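Local coordinates for protein glycerophosphoryl diester phosphodiesterase (PDB 3KS6) that belongs to the glycerophosphoryl diester phosphodiesterase family, has a TIM-barrel type of fold and holds a bound magnesium ion, at residues M86-E89 against E90-L94; A93-V96 against D97-V100; L121-A124 against G125-H129; H129-L132 against E133-T136. One frame throughout, in Å; residues are numbered along the deposited sequence.

Contact 1: M86-E89 against E90-L94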
loop_
_atom_site.group_PDB
_atom_site.type_symbol
_atom_site.label_atom_id
_atom_site.label_comp_id
_atom_site.label_asym_id
_atom_site.label_seq_id
_atom_site.Cartn_x
_atom_site.Cartn_y
_atom_site.Cartn_z
HETATM N N MSE A 86 13.255 4.269 7.116
HETATM C CA MSE A 86 12.681 3.834 8.401
HETATM C C MSE A 86 12.602 2.324 8.549
HETATM O O MSE A 86 12.538 1.572 7.553
HETATM C CB MSE A 86 11.251 4.357 8.573
HETATM C CG MSE A 86 11.056 5.856 8.442
HETATM SE SE MSE A 86 9.259 6.369 9.014
HETATM C CE MSE A 86 9.405 6.329 10.892
ATOM N N THR A 87 12.585 1.887 9.815
ATOM C CA THR A 87 12.251 0.524 10.155
ATOM C C THR A 87 10.741 0.442 10.407
ATOM O O THR A 87 10.071 1.463 10.637
ATOM C CB THR A 87 12.997 0.026 11.430
ATOM O OG1 THR A 87 12.602 0.833 12.550
ATOM C CG2 THR A 87 14.509 0.054 11.228
ATOM N N LEU A 88 10.199 -0.771 10.344
ATOM C CA LEU A 88 8.790 -0.970 10.654
ATOM C C LEU A 88 8.500 -0.444 12.086
ATOM O O LEU A 88 7.497 0.257 12.324
ATOM C CB LEU A 88 8.394 -2.457 10.511
ATOM C CG LEU A 88 6.949 -2.860 10.861
ATOM C CD1 LEU A 88 5.894 -2.018 10.107
ATOM C CD2 LEU A 88 6.743 -4.370 10.644
ATOM N N GLU A 89 9.378 -0.753 13.037
ATOM C CA GLU A 89 9.190 -0.318 14.426
ATOM C C GLU A 89 9.047 1.198 14.555
ATOM O O GLU A 89 8.183 1.729 15.290
ATOM C CB GLU A 89 10.378 -0.795 15.290
ATOM C CG GLU A 89 10.334 -0.234 16.716
ATOM C CD GLU A 89 11.532 -0.604 17.592
ATOM O OE1 GLU A 89 12.609 -0.947 17.057
ATOM O OE2 GLU A 89 11.364 -0.524 18.832
ATOM N N GLU A 90 9.919 1.909 13.861
ATOM C CA GLU A 90 9.884 3.372 13.865
ATOM C C GLU A 90 8.576 3.888 13.266
ATOM O O GLU A 90 7.996 4.848 13.784
ATOM C CB GLU A 90 11.088 3.911 13.114
ATOM C CG GLU A 90 12.393 3.678 13.879
ATOM C CD GLU A 90 13.679 3.849 13.023
ATOM O OE1 GLU A 90 13.620 4.037 11.791
ATOM O OE2 GLU A 90 14.771 3.759 13.614
ATOM N N LEU A 91 8.112 3.244 12.183
ATOM C CA LEU A 91 6.812 3.571 11.577
ATOM C C LEU A 91 5.675 3.325 12.570
ATOM O O LEU A 91 4.786 4.162 12.752
ATOM C CB LEU A 91 6.588 2.790 10.263
ATOM C CG LEU A 91 5.285 3.064 9.481
ATOM C CD1 LEU A 91 5.097 4.541 9.063
ATOM C CD2 LEU A 91 5.172 2.136 8.286
ATOM N N CYS A 92 5.710 2.182 13.235
ATOM C CA CYS A 92 4.672 1.843 14.211
ATOM C C CYS A 92 4.590 2.898 15.319
ATOM O O CYS A 92 3.509 3.343 15.692
ATOM C CB CYS A 92 4.952 0.463 14.811
ATOM S SG CYS A 92 4.620 -0.910 13.717
ATOM N N ALA A 93 5.749 3.357 15.784
ATOM C CA ALA A 93 5.789 4.414 16.822
ATOM C C ALA A 93 5.087 5.690 16.390
ATOM O O ALA A 93 4.482 6.403 17.214
ATOM C CB ALA A 93 7.229 4.718 17.207
ATOM N N LEU A 94 5.141 6.020 15.100
ATOM C CA LEU A 94 4.450 7.210 14.639
ATOM C C LEU A 94 2.917 7.088 14.699
ATOM O O LEU A 94 2.220 8.104 14.687
ATOM C CB LEU A 94 4.863 7.538 13.198
ATOM C CG LEU A 94 6.316 7.906 12.953
ATOM C CD1 LEU A 94 6.506 8.097 11.423
ATOM C CD2 LEU A 94 6.683 9.192 13.766
#

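Contact 2: A93-V96 against D97-V100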
loop_
_atom_site.group_PDB
_atom_site.type_symbol
_atom_site.label_atom_id
_atom_site.label_comp_id
_atom_site.label_asym_id
_atom_site.label_seq_id
_atom_site.Cartn_x
_atom_site.Cartn_y
_atom_site.Cartn_z
ATOM N N ALA A 93 5.749 3.357 15.784
ATOM C CA ALA A 93 5.789 4.414 16.822
ATOM C C ALA A 93 5.087 5.690 16.390
ATOM O O ALA A 93 4.482 6.403 17.214
ATOM C CB ALA A 93 7.229 4.718 17.207
ATOM N N LEU A 94 5.141 6.020 15.100
ATOM C CA LEU A 94 4.450 7.210 14.639
ATOM C C LEU A 94 2.917 7.088 14.699
ATOM O O LEU A 94 2.220 8.104 14.687
ATOM C CB LEU A 94 4.863 7.538 13.198
ATOM C CG LEU A 94 6.316 7.906 12.953
ATOM C CD1 LEU A 94 6.506 8.097 11.423
ATOM C CD2 LEU A 94 6.683 9.192 13.766
ATOM N N TYR A 95 2.400 5.863 14.642
ATOM C CA TYR A 95 0.958 5.626 14.481
ATOM C C TYR A 95 0.266 5.136 15.760
ATOM O O TYR A 95 -0.948 4.909 15.767
ATOM C CB TYR A 95 0.708 4.686 13.282
ATOM C CG TYR A 95 0.836 5.462 11.976
ATOM C CD1 TYR A 95 2.072 5.769 11.454
ATOM C CD2 TYR A 95 -0.278 5.934 11.313
ATOM C CE1 TYR A 95 2.206 6.496 10.316
ATOM C CE2 TYR A 95 -0.166 6.678 10.176
ATOM C CZ TYR A 95 1.079 6.958 9.667
ATOM O OH TYR A 95 1.223 7.708 8.517
ATOM N N VAL A 96 1.032 5.038 16.839
ATOM C CA VAL A 96 0.541 4.489 18.110
ATOM C C VAL A 96 -0.744 5.179 18.558
ATOM O O VAL A 96 -1.712 4.489 18.923
ATOM C CB VAL A 96 1.615 4.562 19.251
ATOM C CG1 VAL A 96 1.848 5.982 19.706
ATOM C CG2 VAL A 96 1.200 3.700 20.436
ATOM N N ASP A 97 -0.754 6.512 18.476
ATOM C CA ASP A 97 -1.879 7.331 18.898
ATOM C C ASP A 97 -2.688 7.931 17.761
ATOM O O ASP A 97 -3.535 8.768 18.005
ATOM C CB ASP A 97 -1.366 8.492 19.745
ATOM C CG ASP A 97 -0.750 8.040 21.045
ATOM O OD1 ASP A 97 -1.237 7.037 21.629
ATOM O OD2 ASP A 97 0.216 8.704 21.481
ATOM N N SER A 98 -2.439 7.533 16.520
ATOM C CA SER A 98 -3.170 8.070 15.391
ATOM C C SER A 98 -4.410 7.247 15.124
ATOM O O SER A 98 -4.443 6.037 15.426
ATOM C CB SER A 98 -2.249 7.979 14.159
ATOM O OG SER A 98 -2.982 8.330 12.997
ATOM N N HIS A 99 -5.437 7.869 14.548
ATOM C CA HIS A 99 -6.619 7.117 14.091
ATOM C C HIS A 99 -6.389 6.421 12.747
ATOM O O HIS A 99 -7.179 5.559 12.361
ATOM C CB HIS A 99 -7.842 8.053 14.013
ATOM C CG HIS A 99 -8.008 8.766 12.701
ATOM N ND1 HIS A 99 -7.249 9.857 12.332
ATOM C CD2 HIS A 99 -8.875 8.549 11.676
ATOM C CE1 HIS A 99 -7.638 10.277 11.138
ATOM N NE2 HIS A 99 -8.622 9.500 10.715
ATOM N N VAL A 100 -5.301 6.774 12.060
ATOM C CA VAL A 100 -4.979 6.214 10.712
ATOM C C VAL A 100 -4.385 4.809 10.859
ATOM O O VAL A 100 -3.506 4.596 11.685
ATOM C CB VAL A 100 -3.995 7.157 10.001
ATOM C CG1 VAL A 100 -3.552 6.621 8.604
ATOM C CG2 VAL A 100 -4.618 8.561 9.896
HETATM O O HOH W 1 0.812 8.635 16.812
HETATM O O HOH W 2 -4.778 4.802 18.311
#

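Contact 3: L121-A124 against G125-H129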
loop_
_atom_site.group_PDB
_atom_site.type_symbol
_atom_site.label_atom_id
_atom_site.label_comp_id
_atom_site.label_asym_id
_atom_site.label_seq_id
_atom_site.Cartn_x
_atom_site.Cartn_y
_atom_site.Cartn_z
ATOM N N LEU A 121 7.875 -12.862 9.521
ATOM C CA LEU A 121 8.636 -11.778 10.171
ATOM C C LEU A 121 7.818 -10.503 10.314
ATOM O O LEU A 121 7.891 -9.783 11.333
ATOM C CB LEU A 121 9.848 -11.364 9.337
ATOM C CG LEU A 121 11.309 -11.604 9.650
ATOM C CD1 LEU A 121 11.656 -13.069 9.313
ATOM C CD2 LEU A 121 12.152 -10.557 8.801
ATOM N N VAL A 122 7.123 -10.167 9.239
ATOM C CA VAL A 122 6.319 -8.947 9.242
ATOM C C VAL A 122 5.182 -9.047 10.267
ATOM O O VAL A 122 4.968 -8.114 11.052
ATOM C CB VAL A 122 5.787 -8.574 7.814
ATOM C CG1 VAL A 122 4.707 -7.436 7.926
ATOM C CG2 VAL A 122 6.934 -8.196 6.854
ATOM N N ILE A 123 4.463 -10.163 10.261
ATOM C CA ILE A 123 3.344 -10.371 11.188
ATOM C C ILE A 123 3.873 -10.297 12.642
ATOM O O ILE A 123 3.301 -9.630 13.482
ATOM C CB ILE A 123 2.601 -11.698 10.908
ATOM C CG1 ILE A 123 1.819 -11.603 9.585
ATOM C CG2 ILE A 123 1.668 -12.059 12.081
ATOM C CD1 ILE A 123 1.352 -12.928 9.069
ATOM N N ALA A 124 5.029 -10.918 12.899
ATOM C CA ALA A 124 5.658 -10.861 14.235
ATOM C C ALA A 124 6.046 -9.457 14.643
ATOM O O ALA A 124 5.850 -9.047 15.776
ATOM C CB ALA A 124 6.889 -11.790 14.280
ATOM N N GLY A 125 6.610 -8.700 13.724
ATOM C CA GLY A 125 6.974 -7.321 14.006
ATOM C C GLY A 125 5.770 -6.461 14.288
ATOM O O GLY A 125 5.800 -5.627 15.203
ATOM N N LEU A 126 4.716 -6.618 13.500
ATOM C CA LEU A 126 3.487 -5.876 13.762
ATOM C C LEU A 126 2.871 -6.237 15.136
ATOM O O LEU A 126 2.352 -5.364 15.855
ATOM C CB LEU A 126 2.467 -6.130 12.632
ATOM C CG LEU A 126 2.721 -5.407 11.300
ATOM C CD1 LEU A 126 1.890 -6.001 10.117
ATOM C CD2 LEU A 126 2.578 -3.908 11.393
ATOM N N GLU A 127 2.903 -7.524 15.473
ATOM C CA GLU A 127 2.365 -8.000 16.768
ATOM C C GLU A 127 3.153 -7.408 17.913
ATOM O O GLU A 127 2.593 -6.948 18.908
ATOM C CB GLU A 127 2.438 -9.514 16.847
ATOM C CG GLU A 127 1.388 -10.248 16.095
ATOM C CD GLU A 127 0.107 -10.460 16.922
ATOM O OE1 GLU A 127 -0.237 -9.556 17.717
ATOM O OE2 GLU A 127 -0.535 -11.537 16.763
ATOM N N ARG A 128 4.470 -7.356 17.748
ATOM C CA ARG A 128 5.348 -6.836 18.766
ATOM C C ARG A 128 5.043 -5.393 19.129
ATOM O O ARG A 128 5.186 -4.997 20.293
ATOM C CB ARG A 128 6.786 -7.041 18.292
ATOM C CG ARG A 128 7.835 -6.707 19.236
ATOM C CD ARG A 128 9.152 -7.388 18.814
ATOM N NE ARG A 128 9.624 -7.049 17.460
ATOM C CZ ARG A 128 9.830 -7.903 16.456
ATOM N NH1 ARG A 128 9.612 -9.195 16.585
ATOM N NH2 ARG A 128 10.305 -7.466 15.294
ATOM N N HIS A 129 4.612 -4.607 18.148
ATOM C CA HIS A 129 4.331 -3.189 18.334
ATOM C C HIS A 129 2.813 -2.901 18.318
ATOM O O HIS A 129 2.408 -1.766 18.135
ATOM C CB HIS A 129 5.108 -2.369 17.290
ATOM C CG HIS A 129 6.577 -2.648 17.330
ATOM N ND1 HIS A 129 7.339 -2.384 18.444
ATOM C CD2 HIS A 129 7.402 -3.261 16.449
ATOM C CE1 HIS A 129 8.575 -2.794 18.237
ATOM N NE2 HIS A 129 8.645 -3.322 17.031
HETATM O O HOH W 3 10.137 -9.642 12.921
#

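Contact 4: H129-L132 against E133-T136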
loop_
_atom_site.group_PDB
_atom_site.type_symbol
_atom_site.label_atom_id
_atom_site.label_comp_id
_atom_site.label_asym_id
_atom_site.label_seq_id
_atom_site.Cartn_x
_atom_site.Cartn_y
_atom_site.Cartn_z
ATOM N N HIS A 129 4.612 -4.607 18.148
ATOM C CA HIS A 129 4.331 -3.189 18.334
ATOM C C HIS A 129 2.813 -2.901 18.318
ATOM O O HIS A 129 2.408 -1.766 18.135
ATOM C CB HIS A 129 5.108 -2.369 17.290
ATOM C CG HIS A 129 6.577 -2.648 17.330
ATOM N ND1 HIS A 129 7.339 -2.384 18.444
ATOM C CD2 HIS A 129 7.402 -3.261 16.449
ATOM C CE1 HIS A 129 8.575 -2.794 18.237
ATOM N NE2 HIS A 129 8.645 -3.322 17.031
ATOM N N SER A 130 2.013 -3.954 18.492
ATOM C CA SER A 130 0.558 -3.891 18.605
ATOM C C SER A 130 -0.126 -3.169 17.455
ATOM O O SER A 130 -1.074 -2.399 17.670
ATOM C CB SER A 130 0.154 -3.258 19.930
ATOM O OG SER A 130 0.704 -3.994 21.016
HETATM N N MSE A 131 0.351 -3.416 16.240
HETATM C CA MSE A 131 -0.266 -2.833 15.050
HETATM C C MSE A 131 -0.941 -3.871 14.146
HETATM O O MSE A 131 -1.592 -3.475 13.176
HETATM C CB MSE A 131 0.752 -2.018 14.255
HETATM C CG MSE A 131 1.223 -0.759 14.951
HETATM SE SE MSE A 131 -0.250 0.498 15.217
HETATM C CE MSE A 131 -0.746 0.829 13.386
ATOM N N LEU A 132 -0.828 -5.176 14.433
ATOM C CA LEU A 132 -1.411 -6.183 13.555
ATOM C C LEU A 132 -2.901 -5.982 13.372
ATOM O O LEU A 132 -3.407 -6.077 12.267
ATOM C CB LEU A 132 -1.197 -7.611 14.081
ATOM C CG LEU A 132 -1.619 -8.752 13.135
ATOM C CD1 LEU A 132 -0.915 -8.648 11.785
ATOM C CD2 LEU A 132 -1.374 -10.128 13.795
ATOM N N GLU A 133 -3.602 -5.726 14.478
ATOM C CA GLU A 133 -5.055 -5.564 14.436
ATOM C C GLU A 133 -5.502 -4.289 13.749
ATOM O O GLU A 133 -6.700 -4.096 13.542
ATOM C CB GLU A 133 -5.661 -5.673 15.844
ATOM C CG GLU A 133 -5.412 -7.052 16.503
ATOM C CD GLU A 133 -5.698 -8.242 15.547
ATOM O OE1 GLU A 133 -6.831 -8.346 14.992
ATOM O OE2 GLU A 133 -4.772 -9.065 15.346
ATOM N N ARG A 134 -4.555 -3.426 13.401
ATOM C CA ARG A 134 -4.851 -2.244 12.614
ATOM C C ARG A 134 -4.259 -2.324 11.218
ATOM O O ARG A 134 -4.076 -1.306 10.577
ATOM C CB ARG A 134 -4.328 -1.010 13.315
ATOM C CG ARG A 134 -4.998 -0.751 14.671
ATOM C CD ARG A 134 -4.282 0.344 15.476
ATOM N NE ARG A 134 -4.041 1.571 14.737
ATOM C CZ ARG A 134 -3.288 2.576 15.168
ATOM N NH1 ARG A 134 -2.694 2.525 16.355
ATOM N NH2 ARG A 134 -3.140 3.635 14.395
ATOM N N THR A 135 -3.992 -3.524 10.728
ATOM C CA THR A 135 -3.336 -3.668 9.429
ATOM C C THR A 135 -4.193 -4.459 8.425
ATOM O O THR A 135 -4.837 -5.470 8.777
ATOM C CB THR A 135 -1.961 -4.371 9.581
ATOM O OG1 THR A 135 -1.124 -3.579 10.410
ATOM C CG2 THR A 135 -1.264 -4.547 8.210
ATOM N N THR A 136 -4.220 -3.945 7.198
ATOM C CA THR A 136 -4.701 -4.665 6.004
ATOM C C THR A 136 -3.464 -4.980 5.177
ATOM O O THR A 136 -2.572 -4.143 5.055
ATOM C CB THR A 136 -5.658 -3.764 5.162
ATOM O OG1 THR A 136 -6.925 -3.681 5.825
ATOM C CG2 THR A 136 -5.862 -4.300 3.752
#

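Contact 1: M86-E89 against E90-L94
T87 and E90 are brought together by their first torsions: OG1 of T87 stands between its own backbone N and carbonyl carbon (chi1 62°), facing the first helical turn, while CG of E90 is trans to its carbonyl carbon (chi1 -70°) and the extended chain beyond it runs back to T87. Two bonds are exchanged. E90 N donates to T87 OG1 over 3.2 Å, and T87 N donates to E90 OE1 over 3.1 Å, a nearly straight bond that meets the oxygen from above the carboxylate plane, 51° out of it. In passing, CG of E90 comes within 3.1 Å of T87 OG1. A salt bridge from K73 NZ grips the same OE1, which ties the carboxylate to a second partner and should favour its charged form.

Behind the cap, M86, a selenomethionine, bends at its last torsion so that its methyl meets the helix. CE of M86 lies 3.5 Å from the carbonyl carbon of E90 and only 3.4 Å from CD1 of L94, tight for two carbons; F23 of helix 20-27 touches both side chains. On the buried side, C92 N donates to L88 O at 2.8 Å, and SG of C92 rests 4.0 Å from CD1 of L88. L88 packs on L38 and I46, L91 on F36 and V48, so this face of the helix lies against the sheet. Reciprocal bonding of side chains and backbone N-H groups between T87, the N-cap, and E90, three residues on, is a capping box, here starting helix 88-95 directly from the short strand 86-87.

Contact 2: A93-V96 against D97-V100
Y95 and V100 form the close-packed part, on the buried side of the turn that follows helix 88-95. The Y95 ring presents its edge: CE2 lies 3.7 Å from CG1 of V100, and CD2 is 3.5 Å from V100 O, which sits near the ring plane. F102 meets the same ring edge-to-face. Y95 O and V100 O both accept from R134 NH2 on this side. Between the two residues the chain folds in a type I beta turn, closed by S98 N donating to Y95 O over 3.1 Å from above the carbonyl plane. S98 turns OG away from its own N (chi1 172°) to accept from V100 N at 2.9 Å, an ST turn, and this hydroxyl is also hydrogen-bonded to A27 O.

The outer side is looser and wet. V96 and D97, both exposed, lie side by side, with CG1 of V96 3.6 Å from the carboxylate carbon of D97. One water donates to L94 O and accepts from D97 N over 3.1 Å. Another donates to both V96 O and S98 O. L94 O, Y95 O and V96 O thus find partners in turn, water and arginine, and the grouped carbonyl oxygens probably suit the positive guanidinium of R134, which they receive.

Contact 3: L121-A124 against G125-H129
The R128 guanidinium lies flat along the outside of the helix, with A124 O and the CA of G125 over the same face: NH1 is 3.9 Å from A124 O, and G125 CA stands 3.6 Å above the plane, toward its rim. At the edge, in plane, a water accepts from R128 NH2 over 3.2 Å. The R128 chain gets there by leaving with CG trans to the backbone N (chi1 -174°) and then folding back at chi3. Its CG in turn lies over one face of the H129 ring.

Backbone bonds of the ordinary helical kind run beneath. L121 O serves two donors, G125 N at 2.9 Å and the water at 2.8 Å. L126 N bonds to V122 O at 2.9 Å, and on the buried side CD1 of L126 lies alongside CG1 of V122, 3.8 Å away, the two side chains pointing the same way. V122 touches C104, and L126 touches F102, T135 and F137 of the neighbouring strands as well as L88. E127 instead bends at chi2, with its CG 3.3 Å from I123 O, and its end leads away from 121-124 toward L132.

V122 and L126 thus turn aliphatic branches to the strands, while R128 and E127 carry charge on the exposed side, beside L121 and A124. The guanidinium lies over a carbonyl already used by R128 N and reaches L121 O through water, so its charge is probably eased by carbonyl dipoles and solvent.

Contact 4: H129-L132 against E133-T136
Along 129-132 the contact with 133-136 is made by M131 and L132, after H129 and S130 have brought helix 118-128 to an end. S130, with positive phi, is the C-prime residue of a Schellman motif, in which S130 N reaches back to E127 O and M131 N to L126 O.

M131, a selenomethionine, comes next and meets the R134 guanidinium. Bends at chi2 and chi3 (-63° and -61°) curl its chain under that group, where CE lies 3.5 Å below the plane and over its centre, and SE approaches NH1 to 3.4 Å from the same flat side. C92, Y95, F102 and L126 surround M131. Its carbonyl oxygen takes two bonds from opposite faces of the carbonyl plane: T135 OG1 donates at 2.8 Å and R134 N at 3.0 Å.

L132 follows, its oxygen accepting from T135 N, also at 3.0 Å and from well above the carbonyl plane. Its side chain heads the other way, to I123 and E127 of the helix, while CG and CD2 each stay 3.9 Å from OE2 of E133.

R134 spends its edge elsewhere: NE donates to N101 OD1, NH2 to backbone oxygens of 95-100, and NH1 reaches V96 O weakly. The selenoether SE and its methyl on one face and the oxygens at the nitrogens fix the position and rotation of the guanidinium. M131 O, L132 O, T135 OG1 and the R134 nitrogens all have partners; the named acceptors of R134 are neutral oxygens, the amide of N101 and backbone carbonyls, so its charge is probably met by dipoles there.

In the fold
Along the chain the order is contact 1, 2, 3, 4. Contacts 1 and 2 share A93 and L94 on helix 88-95, their centres 10 Å apart; contacts 3 and 4 share H129, with centres 8 Å apart, and take in the end of helix 118-128 and the return into strand 135-139. That strand lies parallel to 101-106, so the second pair belongs to a beta-alpha-beta unit. The pairs meet side by side: E89 CG is 3.5 Å from H129 CE1, and C92 SG is 3.6 Å from M131 CG, while R134 joins contact 4 to contact 2. Contacts 2 and 3 do not touch. Together they pack two successive helices outside the strands of the barrel, with side chains about 11 to 14 Å from the magnesium ion.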